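Local coordinates for protein sialyltransferase 0160 (Photobacterium damselae, PDB 4R84) that probably transfers sialic acid from CMP-sialic acid to galactose-containing acceptor glycans in an alpha-2,6 linkage, using a GT-B type fold, at residues K89-Y94 with K194-I199; Q140-Y145 with K166-T171; N382-A387 with G419-M424. All blocks are in the same frame, centred on the assembly; numbering follows the deposited sequence.

How the contacts relate
Contacts 1 and 2 reach the same mixed sheet, and their centres are 20 Å apart. Along the chain, contact 2 is nested within the loop that contact 1 closes. Contact 3 comes later in the sequence, beyond the chain's centre from contact 1, in the part built on a four-stranded parallel sheet. Chemistry follows place. Contact 1 lies at the surface and is charged: a carboxylate and a guanidinium join the N-terminal beta domain to the catalytic part. Contact 2 is partly buried and mixed, with a lysine reaching the backbone at a helix end and its alkyl chain packing on a leucine and an asparagine. Contact 3 is buried and mainly apolar, a phenylalanine against a helix.

Contact 1 (K89-Y94 with K194-I199); sequences KQDEKY and KNRLNI
D91 OD1 is gripped by two nitrogens of R196. NH1 of R196 lies 2.9 Å from D91 OD1, and NH2 of R196 is 3.1 Å from the same oxygen. The guanidinium meets the carboxylate end-on, with both donors on one atom, as a bifurcated salt bridge. D91 OD1 lies almost in the guanidinium plane. The two flat groups are nevertheless turned 69° apart. NH1 meets OD1 from 36° above the carboxylate plane, whereas NH2 meets the anti lone pair of OD1. Water 1 adds a third donor, 2.8 Å from D91 OD1, and it takes a weak bond from N198 ND2. A bend at chi3 of R196 (-67°) turns the guanidinium along the backbone of K89 and Q90. One face of the group rests on that backbone, with Q90 CA 3.6 Å from R196 NH1. The alkyl part also touches, with R196 CD 3.5 Å from K89 O. R196 NH2 also forms a salt bridge with E42 OE2, so two acidic residues share the guanidinium charge. N195 ND2 joins in nearby by bonding to L88 O and E42 OE1. Together these groups form a polar surface contact between the PKD-like, probably immunoglobulin-type, N-terminal domain and the start of strand 197-204 in the adjoining Rossmann-like domain of the GT-B fold.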
loop_
_atom_site.group_PDB
_atom_site.type_symbol
_atom_site.label_atom_id
_atom_site.label_comp_id
_atom_site.label_asym_id
_atom_site.label_seq_id
_atom_site.Cartn_x
_atom_site.Cartn_y
_atom_site.Cartn_z
ATOM N N LYS A 89 -20.093 -16.201 -19.970
ATOM C CA LYS A 89 -20.922 -15.861 -18.824
ATOM C C LYS A 89 -20.124 -16.123 -17.542
ATOM O O LYS A 89 -20.448 -15.602 -16.477
ATOM C CB LYS A 89 -22.185 -16.719 -18.823
ATOM C CG LYS A 89 -23.128 -16.474 -19.987
ATOM C CD LYS A 89 -24.423 -17.254 -19.804
ATOM C CE LYS A 89 -25.385 -17.029 -20.962
ATOM N NZ LYS A 89 -24.931 -17.757 -22.184
ATOM N N GLN A 90 -19.069 -16.919 -17.664
ATOM C CA GLN A 90 -18.198 -17.252 -16.529
ATOM C C GLN A 90 -16.870 -17.753 -17.069
ATOM O O GLN A 90 -16.764 -18.105 -18.241
ATOM C CB GLN A 90 -18.804 -18.321 -15.611
ATOM C CG GLN A 90 -18.993 -19.670 -16.287
ATOM C CD GLN A 90 -19.655 -20.705 -15.392
ATOM O OE1 GLN A 90 -19.962 -20.439 -14.233
ATOM N NE2 GLN A 90 -19.844 -21.910 -15.924
ATOM N N ASP A 91 -15.871 -17.829 -16.197
ATOM C CA ASP A 91 -14.563 -18.335 -16.575
ATOM C C ASP A 91 -14.646 -19.749 -17.124
ATOM O O ASP A 91 -15.542 -20.506 -16.774
ATOM C CB ASP A 91 -13.603 -18.328 -15.378
ATOM C CG ASP A 91 -13.256 -16.923 -14.900
ATOM O OD1 ASP A 91 -13.713 -15.932 -15.510
ATOM O OD2 ASP A 91 -12.489 -16.815 -13.912
ATOM N N GLU A 92 -13.767 -20.071 -18.057
ATOM C CA GLU A 92 -13.773 -21.407 -18.623
ATOM C C GLU A 92 -12.373 -21.804 -19.038
ATOM O O GLU A 92 -11.631 -20.986 -19.590
ATOM C CB GLU A 92 -14.741 -21.463 -19.815
ATOM C CG GLU A 92 -14.861 -22.835 -20.416
ATOM C CD GLU A 92 -15.886 -22.899 -21.530
ATOM O OE1 GLU A 92 -16.010 -23.964 -22.167
ATOM O OE2 GLU A 92 -16.578 -21.887 -21.750
ATOM N N LYS A 93 -12.007 -23.062 -18.812
ATOM C CA LYS A 93 -10.693 -23.501 -19.225
ATOM C C LYS A 93 -10.761 -24.297 -20.518
ATOM O O LYS A 93 -11.711 -25.021 -20.814
ATOM C CB LYS A 93 -9.984 -24.284 -18.105
ATOM C CG LYS A 93 -10.307 -25.747 -17.969
ATOM C CD LYS A 93 -9.508 -26.341 -16.791
ATOM C CE LYS A 93 -10.038 -27.712 -16.392
ATOM N NZ LYS A 93 -9.455 -28.135 -15.103
ATOM N N TYR A 94 -9.738 -24.066 -21.318
ATOM C CA TYR A 94 -9.578 -24.658 -22.639
ATOM C C TYR A 94 -8.224 -25.325 -22.642
ATOM O O TYR A 94 -7.226 -24.677 -22.332
ATOM C CB TYR A 94 -9.660 -23.583 -23.716
ATOM C CG TYR A 94 -11.000 -22.917 -23.835
ATOM C CD1 TYR A 94 -11.393 -21.934 -22.948
ATOM C CD2 TYR A 94 -11.871 -23.251 -24.866
ATOM C CE1 TYR A 94 -12.614 -21.338 -23.048
ATOM C CE2 TYR A 94 -13.100 -22.651 -24.979
ATOM C CZ TYR A 94 -13.466 -21.690 -24.070
ATOM O OH TYR A 94 -14.691 -21.078 -24.176
ATOM N N LYS A 194 -17.521 -3.502 -20.701
ATOM C CA LYS A 194 -17.017 -4.879 -20.638
ATOM C C LYS A 194 -18.135 -5.909 -20.523
ATOM O O LYS A 194 -19.189 -5.643 -19.954
ATOM C CB LYS A 194 -16.058 -5.056 -19.440
ATOM C CG LYS A 194 -14.892 -4.086 -19.397
ATOM C CD LYS A 194 -13.979 -4.242 -20.613
ATOM C CE LYS A 194 -12.719 -3.402 -20.456
ATOM N NZ LYS A 194 -11.882 -3.390 -21.693
ATOM N N ASN A 195 -17.894 -7.101 -21.050
ATOM C CA ASN A 195 -18.844 -8.195 -20.915
ATOM C C ASN A 195 -18.972 -8.657 -19.464
ATOM O O ASN A 195 -20.075 -8.943 -18.975
ATOM C CB ASN A 195 -18.417 -9.355 -21.821
ATOM C CG ASN A 195 -19.209 -10.611 -21.578
ATOM O OD1 ASN A 195 -20.409 -10.671 -21.869
ATOM N ND2 ASN A 195 -18.531 -11.652 -21.106
ATOM N N ARG A 196 -17.827 -8.736 -18.794
ATOM C CA ARG A 196 -17.740 -9.056 -17.365
ATOM C C ARG A 196 -16.614 -8.230 -16.766
ATOM O O ARG A 196 -15.712 -7.833 -17.490
ATOM C CB ARG A 196 -17.464 -10.553 -17.141
ATOM C CG ARG A 196 -18.589 -11.500 -17.468
ATOM C CD ARG A 196 -18.238 -12.910 -17.013
ATOM N NE ARG A 196 -17.122 -13.498 -17.758
ATOM C CZ ARG A 196 -16.153 -14.234 -17.204
ATOM N NH1 ARG A 196 -16.131 -14.426 -15.890
ATOM N NH2 ARG A 196 -15.177 -14.743 -17.957
ATOM N N LEU A 197 -16.646 -7.973 -15.462
ATOM C CA LEU A 197 -15.563 -7.214 -14.845
ATOM C C LEU A 197 -15.315 -7.627 -13.396
ATOM O O LEU A 197 -16.258 -7.758 -12.623
ATOM C CB LEU A 197 -15.868 -5.707 -14.908
ATOM C CG LEU A 197 -14.790 -4.806 -14.285
ATOM C CD1 LEU A 197 -13.513 -4.874 -15.137
ATOM C CD2 LEU A 197 -15.311 -3.372 -14.152
ATOM N N ASN A 198 -14.043 -7.845 -13.055
ATOM C CA ASN A 198 -13.609 -7.940 -11.667
ATOM C C ASN A 198 -12.994 -6.617 -11.241
ATOM O O ASN A 198 -12.171 -6.044 -11.957
ATOM C CB ASN A 198 -12.582 -9.056 -11.476
ATOM C CG ASN A 198 -13.193 -10.433 -11.595
ATOM O OD1 ASN A 198 -14.318 -10.669 -11.154
ATOM N ND2 ASN A 198 -12.462 -11.344 -12.213
ATOM N N ILE A 199 -13.377 -6.144 -10.064
ATOM C CA ILE A 199 -12.766 -4.939 -9.526
ATOM C C ILE A 199 -11.998 -5.281 -8.264
ATOM O O ILE A 199 -12.519 -5.968 -7.386
ATOM C CB ILE A 199 -13.816 -3.849 -9.215
ATOM C CG1 ILE A 199 -14.543 -3.414 -10.492
ATOM C CG2 ILE A 199 -13.162 -2.656 -8.503
ATOM C CD1 ILE A 199 -15.721 -2.487 -10.238
HETATM O O HOH W 1 -12.573 -13.851 -14.069
#

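Contact 2 (Q140-Y145 with K166-T171); sequences QAKDEY and KLNIHT
K142 reaches the 166-168 turn because its chi1 of 168° sends CG away from its own backbone N, and a chi2 of 64° then bends the chain across. A further bend at chi4 brings NZ round to K166 O. The setting is the alpha/beta layering of a Rossmann-like domain. Helix 129-144 links the parallel strands 106-125 and 149-154 in a beta-alpha-beta crossover. Helix 161-166 does the same between strands 149-154 and 169-175. The contact joins the C-terminal ends of these two helices.

K142 NZ donates to K166 O at 2.7 Å, the one direct hydrogen bond between the segments. The C=O...N angle is 149°, and the donor is tilted out of the carbonyl plane. K166 O lies in the last turn of helix 161-166, near its C-terminal end, where a partial negative charge would probably suit the ammonium group.

The methylenes of K142 work too. Its CB packs on L167 CD2 at 4.0 Å. L167 is buried and also touches I138 and I139 of helix 129-144 and L335 and I339 of helix 330-340. Farther out, K142 crosses N168 at about a right angle, and K142 CE lies 3.8 Å from N168 ND2. N168 has left-handed helical backbone angles, in the short turn between the helix and strand 169-175. Its backbone pairs with R150, whose NH1 also bonds to L167 O, so the turn is tied to strand 149-154.

The N168 amide also reaches the end of the other helix through a solvent molecule. Water 2 accepts from N168 ND2 at 2.8 Å and donates to Y145 O at 2.8 Å.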
loop_
_atom_site.group_PDB
_atom_site.type_symbol
_atom_site.label_atom_id
_atom_site.label_comp_id
_atom_site.label_asym_id
_atom_site.label_seq_id
_atom_site.Cartn_x
_atom_site.Cartn_y
_atom_site.Cartn_z
ATOM N N GLN A 140 4.757 -4.199 -9.374
ATOM C CA GLN A 140 4.770 -5.655 -9.524
ATOM C C GLN A 140 3.668 -6.105 -10.481
ATOM O O GLN A 140 3.883 -6.953 -11.345
ATOM C CB GLN A 140 4.557 -6.359 -8.185
ATOM C CG GLN A 140 5.626 -6.097 -7.104
ATOM C CD GLN A 140 5.129 -6.488 -5.706
ATOM O OE1 GLN A 140 3.929 -6.640 -5.485
ATOM N NE2 GLN A 140 6.051 -6.639 -4.762
ATOM N N ALA A 141 2.482 -5.541 -10.296
ATOM C CA ALA A 141 1.294 -5.989 -11.034
ATOM C C ALA A 141 1.322 -5.647 -12.519
ATOM O O ALA A 141 0.681 -6.337 -13.327
ATOM C CB ALA A 141 0.027 -5.411 -10.380
ATOM N N LYS A 142 2.022 -4.575 -12.885
ATOM C CA LYS A 142 2.169 -4.223 -14.291
ATOM C C LYS A 142 2.901 -5.345 -15.024
ATOM O O LYS A 142 2.613 -5.638 -16.190
ATOM C CB LYS A 142 2.912 -2.892 -14.458
ATOM C CG LYS A 142 3.335 -2.619 -15.902
ATOM C CD LYS A 142 2.143 -2.476 -16.825
ATOM C CE LYS A 142 2.569 -2.520 -18.294
ATOM N NZ LYS A 142 3.752 -1.673 -18.620
ATOM N N ASP A 143 3.859 -5.967 -14.343
ATOM C CA ASP A 143 4.598 -7.067 -14.945
ATOM C C ASP A 143 3.809 -8.357 -14.892
ATOM O O ASP A 143 3.809 -9.117 -15.860
ATOM C CB ASP A 143 5.958 -7.264 -14.268
ATOM C CG ASP A 143 7.025 -6.353 -14.838
ATOM O OD1 ASP A 143 6.674 -5.296 -15.413
ATOM O OD2 ASP A 143 8.218 -6.723 -14.753
ATOM N N GLU A 144 3.140 -8.611 -13.775
ATOM C CA GLU A 144 2.420 -9.870 -13.628
ATOM C C GLU A 144 1.093 -9.874 -14.385
ATOM O O GLU A 144 0.692 -10.905 -14.925
ATOM C CB GLU A 144 2.169 -10.184 -12.157
ATOM C CG GLU A 144 1.631 -11.597 -11.926
ATOM C CD GLU A 144 1.484 -11.952 -10.454
ATOM O OE1 GLU A 144 1.746 -11.084 -9.592
ATOM O OE2 GLU A 144 1.109 -13.109 -10.156
ATOM N N TYR A 145 0.437 -8.716 -14.450
ATOM C CA TYR A 145 -0.883 -8.596 -15.089
ATOM C C TYR A 145 -0.892 -7.433 -16.076
ATOM O O TYR A 145 -1.514 -6.386 -15.846
ATOM C CB TYR A 145 -1.978 -8.421 -14.032
ATOM C CG TYR A 145 -2.064 -9.579 -13.080
ATOM C CD1 TYR A 145 -2.694 -10.758 -13.455
ATOM C CD2 TYR A 145 -1.494 -9.509 -11.809
ATOM C CE1 TYR A 145 -2.766 -11.839 -12.587
ATOM C CE2 TYR A 145 -1.561 -10.588 -10.932
ATOM C CZ TYR A 145 -2.200 -11.747 -11.329
ATOM O OH TYR A 145 -2.274 -12.823 -10.471
ATOM N N LYS A 166 3.445 4.046 -18.262
ATOM C CA LYS A 166 4.295 2.895 -17.972
ATOM C C LYS A 166 3.572 1.851 -17.139
ATOM O O LYS A 166 3.872 0.663 -17.232
ATOM C CB LYS A 166 5.565 3.319 -17.209
ATOM C CG LYS A 166 6.548 4.206 -17.967
ATOM C CD LYS A 166 7.792 4.465 -17.112
ATOM C CE LYS A 166 8.743 5.466 -17.750
ATOM N NZ LYS A 166 9.401 4.946 -18.993
ATOM N N LEU A 167 2.607 2.294 -16.336
ATOM C CA LEU A 167 1.986 1.416 -15.356
ATOM C C LEU A 167 0.501 1.165 -15.614
ATOM O O LEU A 167 -0.184 0.591 -14.768
ATOM C CB LEU A 167 2.189 1.995 -13.937
ATOM C CG LEU A 167 3.645 2.053 -13.444
ATOM C CD1 LEU A 167 3.747 2.821 -12.124
ATOM C CD2 LEU A 167 4.181 0.651 -13.252
ATOM N N ASN A 168 0.025 1.559 -16.796
ATOM C CA ASN A 168 -1.391 1.416 -17.165
ATOM C C ASN A 168 -2.304 2.082 -16.131
ATOM O O ASN A 168 -3.358 1.563 -15.746
ATOM C CB ASN A 168 -1.742 -0.066 -17.337
ATOM C CG ASN A 168 -1.122 -0.663 -18.596
ATOM O OD1 ASN A 168 -0.646 0.064 -19.463
ATOM N ND2 ASN A 168 -1.127 -1.986 -18.696
ATOM N N ILE A 169 -1.869 3.260 -15.708
ATOM C CA ILE A 169 -2.592 4.081 -14.755
ATOM C C ILE A 169 -3.341 5.226 -15.432
ATOM O O ILE A 169 -2.783 5.932 -16.278
ATOM C CB ILE A 169 -1.628 4.682 -13.722
ATOM C CG1 ILE A 169 -1.142 3.613 -12.739
ATOM C CG2 ILE A 169 -2.303 5.805 -12.990
ATOM C CD1 ILE A 169 -0.049 4.144 -11.784
ATOM N N HIS A 170 -4.608 5.393 -15.062
ATOM C CA HIS A 170 -5.358 6.614 -15.350
ATOM C C HIS A 170 -5.616 7.298 -14.020
ATOM O O HIS A 170 -6.226 6.707 -13.139
ATOM C CB HIS A 170 -6.677 6.292 -16.056
ATOM C CG HIS A 170 -7.323 7.470 -16.726
ATOM N ND1 HIS A 170 -7.378 8.724 -16.154
ATOM C CD2 HIS A 170 -7.951 7.577 -17.923
ATOM C CE1 HIS A 170 -8.008 9.553 -16.968
ATOM N NE2 HIS A 170 -8.366 8.882 -18.048
ATOM N N THR A 171 -5.167 8.542 -13.872
ATOM C CA THR A 171 -5.352 9.250 -12.616
ATOM C C THR A 171 -6.680 10.009 -12.615
ATOM O O THR A 171 -7.129 10.519 -13.655
ATOM C CB THR A 171 -4.194 10.232 -12.344
ATOM O OG1 THR A 171 -4.071 11.132 -13.449
ATOM C CG2 THR A 171 -2.877 9.478 -12.170
HETATM O O HOH W 2 -1.397 -3.607 -16.403
#

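Contact 3 (N382-A387 with G419-M424); sequences NVINNA and GSFPDM
Apolar packing dominates between I384 and F421. I384 CG2 sits over one face of the F421 ring in a CH-pi contact, 3.9 Å from the ring centroid and 27° off the normal. It is displaced toward the far rim, 3.5 Å from F421 CZ. With chi1 at -57°, CG2 is anti to the backbone N and lies over CZ and CE2. The extended CG1-CD1 arm of I384 brings CD1 to 3.7 Å from F421 CE1.

A polar contact comes at the edge of the same ring. N385 OD1 lies near the ring plane, 3.3 Å from F421 CE2. The amide and ring planes are 52° apart. The partly negative oxygen probably attracts the slightly positive ring-edge hydrogens; no hydrogen bond crosses between the segments.

I384 and N385 are consecutive on the helix; one reaches the face of the ring and the other its edge. F421 opens a type I turn that runs to M424, closed by M424 N to F421 O at 3.0 Å.

F421 also touches V381 and I388 of helix 373-388 and L402 of strand 401-405. I384 meets I417 of helix 412-419. The ring packs where the loop between helix 412-419 and strand 425-427 meets helix 373-388, beside the four-stranded parallel sheet.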
loop_
_atom_site.group_PDB
_atom_site.type_symbol
_atom_site.label_atom_id
_atom_site.label_comp_id
_atom_site.label_asym_id
_atom_site.label_seq_id
_atom_site.Cartn_x
_atom_site.Cartn_y
_atom_site.Cartn_z
ATOM N N ASN A 382 16.363 24.486 19.498
ATOM C CA ASN A 382 16.711 24.183 20.888
ATOM C C ASN A 382 16.727 22.674 21.112
ATOM O O ASN A 382 17.616 22.155 21.787
ATOM C CB ASN A 382 15.734 24.841 21.858
ATOM C CG ASN A 382 15.827 26.355 21.848
ATOM O OD1 ASN A 382 16.767 26.932 21.299
ATOM N ND2 ASN A 382 14.848 27.009 22.471
ATOM N N VAL A 383 15.749 21.962 20.547
ATOM C CA VAL A 383 15.727 20.504 20.675
ATOM C C VAL A 383 16.994 19.869 20.083
ATOM O O VAL A 383 17.602 18.988 20.689
ATOM C CB VAL A 383 14.476 19.866 20.002
ATOM C CG1 VAL A 383 14.565 18.344 20.074
ATOM C CG2 VAL A 383 13.212 20.337 20.692
ATOM N N ILE A 384 17.390 20.293 18.889
ATOM C CA ILE A 384 18.587 19.726 18.268
ATOM C C ILE A 384 19.839 20.032 19.097
ATOM O O ILE A 384 20.697 19.171 19.290
ATOM C CB ILE A 384 18.791 20.270 16.853
ATOM C CG1 ILE A 384 17.550 19.968 16.012
ATOM C CG2 ILE A 384 20.065 19.665 16.226
ATOM C CD1 ILE A 384 17.524 20.695 14.682
ATOM N N ASN A 385 19.936 21.273 19.571
ATOM C CA ASN A 385 21.057 21.674 20.413
ATOM C C ASN A 385 21.185 20.777 21.632
ATOM O O ASN A 385 22.289 20.363 21.988
ATOM C CB ASN A 385 20.918 23.137 20.835
ATOM C CG ASN A 385 21.367 24.092 19.751
ATOM O OD1 ASN A 385 22.276 23.780 18.985
ATOM N ND2 ASN A 385 20.729 25.260 19.676
ATOM N N ASN A 386 20.057 20.459 22.260
ATOM C CA ASN A 386 20.067 19.537 23.393
ATOM C C ASN A 386 20.513 18.148 22.980
ATOM O O ASN A 386 21.232 17.477 23.717
ATOM C CB ASN A 386 18.684 19.454 24.038
ATOM C CG ASN A 386 18.340 20.678 24.854
ATOM O OD1 ASN A 386 18.908 21.753 24.660
ATOM N ND2 ASN A 386 17.392 20.525 25.769
ATOM N N ALA A 387 20.077 17.713 21.794
ATOM C CA ALA A 387 20.364 16.366 21.305
ATOM C C ALA A 387 21.838 16.126 21.027
ATOM O O ALA A 387 22.326 15.010 21.180
ATOM C CB ALA A 387 19.555 16.087 20.030
ATOM N N GLY A 419 19.497 26.347 8.498
ATOM C CA GLY A 419 20.508 27.384 8.523
ATOM C C GLY A 419 21.194 27.515 9.872
ATOM O O GLY A 419 22.225 28.180 9.985
ATOM N N SER A 420 20.632 26.886 10.898
ATOM C CA SER A 420 21.186 27.014 12.250
ATOM C C SER A 420 22.274 25.989 12.530
ATOM O O SER A 420 22.960 26.054 13.553
ATOM C CB SER A 420 20.085 26.878 13.301
ATOM O OG SER A 420 19.100 27.872 13.133
ATOM N N PHE A 421 22.441 25.060 11.600
ATOM C CA PHE A 421 23.430 23.999 11.713
ATOM C C PHE A 421 24.132 23.837 10.375
ATOM O O PHE A 421 23.650 23.134 9.494
ATOM C CB PHE A 421 22.768 22.683 12.155
ATOM C CG PHE A 421 22.064 22.789 13.475
ATOM C CD1 PHE A 421 20.749 23.205 13.547
ATOM C CD2 PHE A 421 22.741 22.523 14.656
ATOM C CE1 PHE A 421 20.111 23.346 14.761
ATOM C CE2 PHE A 421 22.101 22.655 15.877
ATOM C CZ PHE A 421 20.786 23.070 15.929
ATOM N N PRO A 422 25.261 24.536 10.211
ATOM C CA PRO A 422 26.001 24.633 8.949
ATOM C C PRO A 422 26.363 23.283 8.321
ATOM O O PRO A 422 26.390 23.186 7.097
ATOM C CB PRO A 422 27.264 25.398 9.351
ATOM C CG PRO A 422 26.826 26.232 10.521
ATOM C CD PRO A 422 25.881 25.348 11.276
ATOM N N ASP A 423 26.652 22.264 9.125
ATOM C CA ASP A 423 27.064 20.993 8.537
ATOM C C ASP A 423 25.931 19.969 8.488
ATOM O O ASP A 423 26.162 18.794 8.205
ATOM C CB ASP A 423 28.219 20.403 9.338
ATOM C CG ASP A 423 29.519 21.170 9.149
ATOM O OD1 ASP A 423 29.722 21.794 8.081
ATOM O OD2 ASP A 423 30.333 21.157 10.094
ATOM N N MET A 424 24.703 20.427 8.699
ATOM C CA MET A 424 23.551 19.539 8.674
ATOM C C MET A 424 23.108 19.353 7.227
ATOM O O MET A 424 23.045 20.307 6.460
ATOM C CB MET A 424 22.413 20.073 9.546
ATOM C CG MET A 424 21.240 19.081 9.725
ATOM S SD MET A 424 20.069 19.592 11.013
ATOM C CE MET A 424 19.466 21.130 10.366
#